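Local coordinates for protein copper induced nitroreductase D (Lactococcus lactis, PDB 2WQF) that binds FMN and probably acts as an oxidoreductase, a copper-induced nitroreductase involved in defence against oxidative stress, at residues S130-I133 / S134-W138; W165-P168 / E169-L173. One frame throughout, in Å; residues are numbered along the deposited sequence. Where two conformers were deposited one is given.

Interaction 1 of 2, residues S130-I133 / S134-W138; sequences SGII and SVNVW. With FMN (flavin mononucleotide), chain B.
The carbonyl of Ser130 is gripped by two donors of Ser134 that come from opposite faces of its plane. Ser134 OG, above one face, donates to Ser130 O over 2.7 Å, while Ser134 N, tilted to the other side, closes the helical bond to the same oxygen at 3.0 Å. The indole of Trp138 meets the FMN phosphate obliquely, with CZ2 3.8 Å from O2P. Arg10 makes a cation-pi contact with this ring, and NE1 is bound to Arg11 O. The Ser134 hydroxyl can turn back along the helix because OG sits beside its own backbone N (chi1 -63°). A water ties the two serines together, donating to Ser130 OG at 3.0 Å and to Ser134 OG at 2.9 Å; Ser134 OG thus donates to Ser130 O and accepts from the water. On another side of the helix, Ile132 and Asn136 run side by side, the methyl CG2 of Ile132 lying 4.0 Å from ND2 of Asn136, whose amide is held by Ser37. Val135 N bonds to Gly131 O (3.1 Å), and Asn136 N and Val137 N likewise to Ile132 O and Ile133 O. Ile132 packs on Val135 of the second subunit and Val135 on its Ile132; Ile132 also touches another FMN. This is an alpha-helical i to i+4 ladder with a serine hydroxyl folded back, in a buried part of helix 121-143 lining the FMN site and dimer interface.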
# COMPACT_ATOMS: atom_id res chain seq x y z
N SER A 130 5.16 -1.47 2.68
CA SER A 130 4.76 -1.11 4.02
C SER A 130 3.34 -0.53 4.02
O SER A 130 2.50 -0.89 4.86
CB SER A 130 5.74 -0.11 4.65
OG SER A 130 5.42 0.04 6.02
N GLY A 131 3.06 0.33 3.04
CA GLY A 131 1.71 0.87 2.91
C GLY A 131 0.70 -0.25 2.66
O GLY A 131 -0.36 -0.29 3.29
N ILE A 132 1.06 -1.16 1.77
CA ILE A 132 0.21 -2.27 1.38
C ILE A 132 -0.18 -3.12 2.60
O ILE A 132 -1.36 -3.36 2.86
CB ILE A 132 0.92 -3.13 0.32
CG1 ILE A 132 0.96 -2.38 -1.03
CG2 ILE A 132 0.27 -4.49 0.14
CD1 ILE A 132 1.95 -2.98 -2.02
N ILE A 133 0.80 -3.57 3.37
CA ILE A 133 0.47 -4.47 4.49
C ILE A 133 -0.25 -3.71 5.61
O ILE A 133 -1.13 -4.27 6.26
CB ILE A 133 1.67 -5.28 5.03
CG1 ILE A 133 2.76 -4.40 5.62
CG2 ILE A 133 2.21 -6.20 3.90
CD1 ILE A 133 3.84 -5.21 6.34
N SER A 134 0.07 -2.43 5.77
CA SER A 134 -0.58 -1.62 6.81
C SER A 134 -2.09 -1.51 6.55
O SER A 134 -2.90 -1.70 7.47
CB SER A 134 0.05 -0.22 6.92
OG SER A 134 1.40 -0.31 7.31
N VAL A 135 -2.48 -1.19 5.30
CA VAL A 135 -3.90 -1.00 5.00
C VAL A 135 -4.63 -2.32 4.92
O VAL A 135 -5.81 -2.39 5.26
CB VAL A 135 -4.19 -0.12 3.73
CG1 VAL A 135 -3.55 1.23 3.90
CG2 VAL A 135 -3.71 -0.80 2.44
N ASN A 136 -3.94 -3.39 4.48
CA ASN A 136 -4.60 -4.67 4.45
C ASN A 136 -4.94 -5.14 5.87
O ASN A 136 -6.01 -5.69 6.11
CB ASN A 136 -3.80 -5.74 3.65
CG ASN A 136 -4.02 -5.63 2.15
OD1 ASN A 136 -4.98 -4.99 1.71
ND2 ASN A 136 -3.12 -6.22 1.37
N VAL A 137 -4.01 -4.95 6.80
CA VAL A 137 -4.25 -5.28 8.19
C VAL A 137 -5.38 -4.42 8.77
O VAL A 137 -6.31 -4.90 9.41
CB VAL A 137 -2.98 -5.15 9.04
CG1 VAL A 137 -3.29 -5.21 10.53
CG2 VAL A 137 -1.97 -6.24 8.68
N TRP A 138 -5.31 -3.13 8.48
CA TRP A 138 -6.28 -2.16 8.96
C TRP A 138 -7.69 -2.56 8.51
O TRP A 138 -8.64 -2.54 9.30
CB TRP A 138 -5.89 -0.79 8.39
CG TRP A 138 -6.49 0.44 8.99
CD1 TRP A 138 -7.56 0.53 9.82
CD2 TRP A 138 -6.06 1.78 8.73
NE1 TRP A 138 -7.80 1.87 10.14
CE2 TRP A 138 -6.88 2.64 9.47
CE3 TRP A 138 -5.03 2.34 7.96
CZ2 TRP A 138 -6.72 4.03 9.45
CZ3 TRP A 138 -4.88 3.71 7.93
CH2 TRP A 138 -5.71 4.53 8.68
N1 FMN B . -3.47 9.50 10.74
C2 FMN B . -2.93 9.96 12.03
O2 FMN B . -3.69 10.23 12.94
N3 FMN B . -1.52 10.14 12.15
C4 FMN B . -0.63 9.88 11.13
O4 FMN B . 0.55 9.96 11.32
C4A FMN B . -1.17 9.45 9.83
N5 FMN B . -0.44 9.22 8.80
C5A FMN B . -1.01 8.43 7.66
C6 FMN B . -0.08 7.84 6.65
C7 FMN B . -0.52 7.08 5.66
C7M FMN B . 0.47 6.54 4.64
C8 FMN B . -2.00 6.78 5.58
C8M FMN B . -2.52 5.85 4.49
C9 FMN B . -2.85 7.31 6.46
C9A FMN B . -2.35 8.18 7.58
N10 FMN B . -3.21 8.79 8.53
C10 FMN B . -2.66 9.27 9.72
C1' FMN B . -4.66 8.64 8.46
C2' FMN B . -5.23 9.46 7.31
O2' FMN B . -5.24 10.82 7.67
C3' FMN B . -6.64 8.92 7.01
O3' FMN B . -6.43 7.62 6.50
C4' FMN B . -7.34 9.78 5.94
O4' FMN B . -7.65 11.06 6.48
C5' FMN B . -8.61 9.13 5.42
O5' FMN B . -9.49 8.89 6.51
P FMN B . -9.97 7.36 6.85
O1P FMN B . -10.54 6.75 5.63
O2P FMN B . -8.71 6.56 7.35
O3P FMN B . -11.04 7.52 8.01
O HOH W 1 3.54 1.56 7.77

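Interaction 2 of 2, residues W165-P168 / E169-L173; sequences WNLP and ESWKL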
# COMPACT_ATOMS: atom_id res chain seq x y z
N TRP A 165 12.00 -4.90 23.02
CA TRP A 165 11.49 -6.16 22.46
C TRP A 165 12.54 -6.92 21.65
O TRP A 165 12.21 -7.86 20.94
CB TRP A 165 10.20 -5.91 21.65
CG TRP A 165 9.06 -5.57 22.60
CD1 TRP A 165 8.37 -6.45 23.37
CD2 TRP A 165 8.54 -4.27 22.93
NE1 TRP A 165 7.46 -5.80 24.16
CE2 TRP A 165 7.54 -4.45 23.91
CE3 TRP A 165 8.82 -2.97 22.49
CZ2 TRP A 165 6.82 -3.40 24.46
CZ3 TRP A 165 8.09 -1.91 23.04
CH2 TRP A 165 7.10 -2.14 24.01
N ASN A 166 13.81 -6.53 21.82
CA ASN A 166 14.92 -7.31 21.27
C ASN A 166 14.79 -7.53 19.78
O ASN A 166 14.92 -8.66 19.29
CB ASN A 166 15.01 -8.66 21.97
CG ASN A 166 15.28 -8.52 23.44
OD1 ASN A 166 14.48 -8.94 24.28
ND2 ASN A 166 16.41 -7.90 23.77
N LEU A 167 14.53 -6.45 19.06
CA LEU A 167 14.34 -6.53 17.63
C LEU A 167 15.68 -6.42 16.90
O LEU A 167 16.61 -5.75 17.36
CB LEU A 167 13.44 -5.40 17.16
CG LEU A 167 12.08 -5.29 17.84
CD1 LEU A 167 11.33 -4.10 17.26
CD2 LEU A 167 11.27 -6.58 17.70
N PRO A 168 15.79 -7.08 15.74
CA PRO A 168 16.98 -6.93 14.90
C PRO A 168 17.20 -5.49 14.48
O PRO A 168 16.23 -4.75 14.22
CB PRO A 168 16.66 -7.79 13.67
CG PRO A 168 15.63 -8.77 14.11
CD PRO A 168 14.82 -8.04 15.17
N GLU A 169 18.46 -5.09 14.38
CA GLU A 169 18.82 -3.75 13.96
C GLU A 169 18.28 -3.45 12.56
O GLU A 169 18.03 -2.29 12.22
CB GLU A 169 20.35 -3.56 13.98
CG GLU A 169 21.01 -3.76 15.36
CD GLU A 169 20.93 -2.52 16.25
OE1 GLU A 169 20.54 -1.44 15.75
OE2 GLU A 169 21.26 -2.62 17.45
N SER A 170 18.08 -4.49 11.76
CA SER A 170 17.68 -4.34 10.37
C SER A 170 16.20 -3.98 10.20
O SER A 170 15.77 -3.60 9.12
CB SER A 170 17.98 -5.62 9.57
OG SER A 170 17.09 -6.67 9.90
N TRP A 171 15.40 -4.12 11.27
CA TRP A 171 14.00 -3.73 11.23
C TRP A 171 13.82 -2.21 11.32
O TRP A 171 14.10 -1.61 12.36
CB TRP A 171 13.21 -4.40 12.34
CG TRP A 171 12.99 -5.89 12.20
CD1 TRP A 171 13.76 -6.78 11.49
CD2 TRP A 171 11.97 -6.67 12.83
NE1 TRP A 171 13.26 -8.06 11.63
CE2 TRP A 171 12.16 -8.01 12.45
CE3 TRP A 171 10.88 -6.35 13.65
CZ2 TRP A 171 11.32 -9.02 12.87
CZ3 TRP A 171 10.05 -7.36 14.08
CH2 TRP A 171 10.27 -8.68 13.69
N LYS A 172 13.36 -1.60 10.23
CA LYS A 172 13.19 -0.15 10.16
C LYS A 172 11.73 0.18 10.37
O LYS A 172 10.89 -0.17 9.55
CB LYS A 172 13.68 0.38 8.83
CG LYS A 172 13.55 1.88 8.68
CD LYS A 172 13.94 2.32 7.28
CE LYS A 172 13.87 3.83 7.11
NZ LYS A 172 14.19 4.25 5.71
N LEU A 173 11.43 0.85 11.48
CA LEU A 173 10.05 1.14 11.85
C LEU A 173 9.42 2.11 10.86
O LEU A 173 10.01 3.14 10.55
CB LEU A 173 10.02 1.74 13.27
CG LEU A 173 8.62 2.02 13.85
CD1 LEU A 173 7.72 0.79 13.87
CD2 LEU A 173 8.80 2.56 15.28
O HOH W 2 15.06 -2.13 14.79
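A type I beta turn from Pro168 to Trp171 leads the chain into strand 171-182, and its first and last side chains meet, ring over ring face. The turn is closed by Trp171 N, which donates to Pro168 O over 3.1 Å. The N-H points fairly straight at its acceptor (161°), although the nitrogen stands well above the carbonyl plane. Pro168 O also accepts from a water at 2.9 Å, and the same water donates to Trp171 O over 2.7 Å, so the ends of the turn are linked twice.

The proline ring lies over one face of the indole in a CH-pi contact. Pro168 CD stands 3.8 Å from the centroid of the five-membered ring of Trp171, only 8° off the ring normal. Nearer the rim, Pro168 CG approaches Trp171 NE1 to 3.5 Å. Because Trp171 CG is anti to the carbonyl carbon (chi1 -70°), the indole is swung back beside its own N and against the proline. At the six-membered end, the methyl CD2 of Leu167 comes in obliquely, 3.9 Å from Trp171 CZ3, the two side chains crossing at about a right angle. An alanine in place of Trp171 could keep the turn bond, but would probably leave the Pro168 ring and the Leu167 methyl without the surface on which they rest.

Just upstream, Asn166, with positive phi, is the C-prime residue of the Schellman motif that ends helix 158-164. Within the turn, Ser170 OG is hydrogen-bonded to Asp104 OD1; Trp171 meets Phe102 of strand 97-104 and Arg47 of strand 46-52. Leu167 packs on Val161 of helix 158-164, and both Leu167 and Trp171 touch Ile199 of the second subunit.

Overall arrangement
Interaction 1 comes first along the chain, within helix 121-143, and interaction 2 follows in series, between helix 158-164 and strand 171-182. Their centres are about 19 Å apart and the nearest atoms about 7 Å, so they do not touch. What they share is the antiparallel sheet: the helix of interaction 1 packs on strands 97-104 and 171-182, while interaction 2 opens the second of these and pairs it with the first. Both also reach the second subunit. The pair illustrates how local contacts occupy different settings in one nitroreductase fold, residues 130-138 beside the FMN in the buried interior and residues 165-173 at the surface, away from the FMN-binding residues.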